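PDB 4UQW: protein CLPV1 from Pseudomonas aeruginosa, which is a Clp-family ATPase of the type VI secretion system, thought to disassemble the contracted TssB-TssC sheath, and is represented here by its N-terminal domain. Local coordinates for residues 67-70 and 71-75. Sequence-based numbering, arbitrary orientation. Where two conformers were deposited one is given.
Sequences ARLA and KDLTE
Residues 67-70 and 71-75 are consecutive turns of helix 66-79, joined by i to i+4 backbone hydrogen bonds in which Ala67, Arg68, Leu69 and Ala70 O accept from the N atoms of Lys71, Asp72, Leu73 and Thr74, the Asp72 N to Arg68 O bond measuring 2.8 Å. Leucines form the inward stripe of this amphipathic helix. Leu69 CD1 lies 3.8 Å from Leu73 CG, the two branched ends meeting at an angle, and both side chains also touch Leu48 of helix 40-49, so this face of the helix packs against that neighbour. On the outer side Ala70 is a small, helix-compatible residue at an exposed position, and in the conformer described Thr74 OG1 comes within 3.0 Å of Ala70 O. Arg68 and Asp72, one turn apart, do not form a direct salt bridge. A chi1 of 173° sets Arg68 CG opposite its backbone N and 3.7 Å from Asp72 OD2; bends at chi2 and chi3 then direct the guanidinium, whose plane is 40° from that of the carboxylate. A water bridges them instead: it accepts from Arg68 NH1 at 2.8 Å, at the guanidinium edge and in its plane, and donates to Asp72 OD1 at 2.7 Å. The other carboxylate oxygen, OD2, is hydrogen-bonded to Ser137 OG, tying the helix to a loop. Lys71 runs alongside Arg68, extended until a final bend at chi4 (-63°), and its NZ forms a 2.8 Å salt bridge with Glu75 OE2, from the syn side but well out of the carboxylate plane. Arg79 binds the other oxygen of Glu75. Although Arg68 NH1 and Lys71 NZ are only 4.3 Å apart, the carboxylates of Asp72 and Glu75 probably offset their repulsion, partly through the bridging water, while leucines hold the inner side.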
ATOM      1  N   ALA A  67     -16.969  -2.562   3.038  1.00 18.42           N
ATOM      2  CA  ALA A  67     -17.669  -1.298   3.200  1.00 17.13           C
ATOM      3  C   ALA A  67     -17.128  -0.589   4.460  1.00 19.64           C
ATOM      4  O   ALA A  67     -17.009   0.647   4.492  1.00 17.82           O
ATOM      5  CB  ALA A  67     -19.177  -1.530   3.307  1.00 17.56           C
ATOM      6  N   ARG A  68     -16.837  -1.345   5.500  1.00 17.98           N
ATOM      7  CA  ARG A  68     -16.262  -0.716   6.674  1.00 17.66           C
ATOM      8  C   ARG A  68     -14.888  -0.127   6.388  1.00 17.15           C
ATOM      9  O   ARG A  68     -14.534   0.973   6.812  1.00 18.03           O
ATOM     10  CB  ARG A  68     -16.192  -1.710   7.833  1.00 19.27           C
ATOM     11  CG  ARG A  68     -15.452  -1.170   9.058  1.00 21.07           C
ATOM     12  CD  ARG A  68     -16.325  -0.269   9.842  1.00 22.70           C
ATOM     13  NE  ARG A  68     -17.609  -0.852  10.178  1.00 23.00           N
ATOM     14  CZ  ARG A  68     -18.610  -0.166  10.707  1.00 25.59           C
ATOM     15  NH1 ARG A  68     -18.433   1.137  10.984  1.00 28.92           N
ATOM     16  NH2 ARG A  68     -19.729  -0.789  10.932  1.00 25.13           N
ATOM     17  N   LEU A  69     -14.076  -0.887   5.638  1.00 16.18           N
ATOM     18  CA  LEU A  69     -12.743  -0.447   5.270  1.00 16.41           C
ATOM     19  C   LEU A  69     -12.866   0.838   4.478  1.00 17.11           C
ATOM     20  O   LEU A  69     -12.113   1.781   4.744  1.00 17.89           O
ATOM     21  CB  LEU A  69     -11.990  -1.562   4.459  1.00 17.06           C
ATOM     22  CG  LEU A  69     -10.642  -1.100   3.907  1.00 17.70           C
ATOM     23  CD1 LEU A  69      -9.767  -0.640   5.067  1.00 19.52           C
ATOM     24  CD2 LEU A  69     -10.054  -2.314   3.134  1.00 17.88           C
ATOM     25  N   ALA A  70     -13.817   0.883   3.530  1.00 18.85           N
ATOM     26  CA  ALA A  70     -13.966   2.099   2.713  1.00 20.26           C
ATOM     27  C   ALA A  70     -14.321   3.314   3.589  1.00 21.06           C
ATOM     28  O   ALA A  70     -13.767   4.410   3.414  1.00 22.99           O
ATOM     29  CB  ALA A  70     -15.029   1.885   1.666  1.00 20.51           C
ATOM     30  N   LYS A  71     -15.211   3.094   4.550  1.00 18.93           N
ATOM     31  CA  LYS A  71     -15.641   4.134   5.479  1.00 18.98           C
ATOM     32  C   LYS A  71     -14.417   4.627   6.293  1.00 20.33           C
ATOM     33  O   LYS A  71     -14.188   5.846   6.512  1.00 20.83           O
ATOM     34  CB  LYS A  71     -16.737   3.621   6.418  1.00 20.14           C
ATOM     35  CG  LYS A  71     -17.244   4.598   7.449  1.00 22.22           C
ATOM     36  CD  LYS A  71     -18.371   3.937   8.215  1.00 22.16           C
ATOM     37  CE  LYS A  71     -19.068   4.891   9.149  1.00 32.32           C
ATOM     38  NZ  LYS A  71     -18.112   5.359  10.180  1.00 42.18           N
ATOM     39  N   ASP A  72     -13.648   3.670   6.809  1.00 18.39           N
ATOM     40  CA  ASP A  72     -12.515   4.035   7.617  1.00 18.48           C
ATOM     41  C   ASP A  72     -11.453   4.805   6.816  1.00 19.93           C
ATOM     42  O   ASP A  72     -10.855   5.759   7.360  1.00 18.96           O
ATOM     43  CB  ASP A  72     -11.874   2.766   8.218  1.00 17.83           C
ATOM     44  CG  ASP A  72     -12.732   2.144   9.339  1.00 22.20           C
ATOM     45  OD1 ASP A  72     -13.666   2.808   9.886  1.00 22.34           O
ATOM     46  OD2 ASP A  72     -12.537   0.947   9.670  1.00 22.70           O
ATOM     47  N   LEU A  73     -11.178   4.387   5.576  1.00 18.31           N
ATOM     48  CA  LEU A  73     -10.154   5.070   4.801  1.00 18.05           C
ATOM     49  C   LEU A  73     -10.609   6.463   4.450  1.00 18.36           C
ATOM     50  O   LEU A  73      -9.786   7.417   4.493  1.00 19.76           O
ATOM     51  CB  LEU A  73      -9.809   4.297   3.515  1.00 19.08           C
ATOM     52  CG  LEU A  73      -9.180   2.923   3.792  1.00 19.91           C
ATOM     53  CD1 LEU A  73      -8.914   2.280   2.413  1.00 22.84           C
ATOM     54  CD2 LEU A  73      -7.876   3.037   4.578  1.00 26.71           C
ATOM     55  N   THR A  74     -11.884   6.629   4.111  1.00 22.34           N
ATOM     56  CA  THR A  74     -12.450   7.954   3.792  0.58 23.02           C
ATOM     57  C   THR A  74     -12.328   8.875   4.988  1.00 21.13           C
ATOM     58  O   THR A  74     -11.911  10.051   4.897  1.00 23.85           O
ATOM     59  CB  THR A  74     -13.917   7.858   3.388  0.58 25.37           C
ATOM     60  OG1 THR A  74     -14.020   7.168   2.139  0.58 27.84           O
ATOM     61  CG2 THR A  74     -14.514   9.241   3.296  0.58 29.82           C
ATOM     62  N   GLU A  75     -12.690   8.357   6.161  1.00 23.19           N
ATOM     63  CA  GLU A  75     -12.572   9.167   7.367  1.00 24.08           C
ATOM     64  C   GLU A  75     -11.111   9.541   7.705  1.00 27.11           C
ATOM     65  O   GLU A  75     -10.833  10.720   8.050  1.00 26.31           O
ATOM     66  CB  GLU A  75     -13.280   8.465   8.542  1.00 27.08           C
ATOM     67  CG  GLU A  75     -14.788   8.410   8.241  1.00 31.61           C
ATOM     68  CD  GLU A  75     -15.618   7.780   9.356  1.00 41.33           C
ATOM     69  OE1 GLU A  75     -14.992   7.435  10.386  1.00 42.49           O
ATOM     70  OE2 GLU A  75     -16.873   7.657   9.198  1.00 38.27           O
TER
HETATM   71  O   HOH W   1     -16.052   2.678  11.089  1.00 32.68           O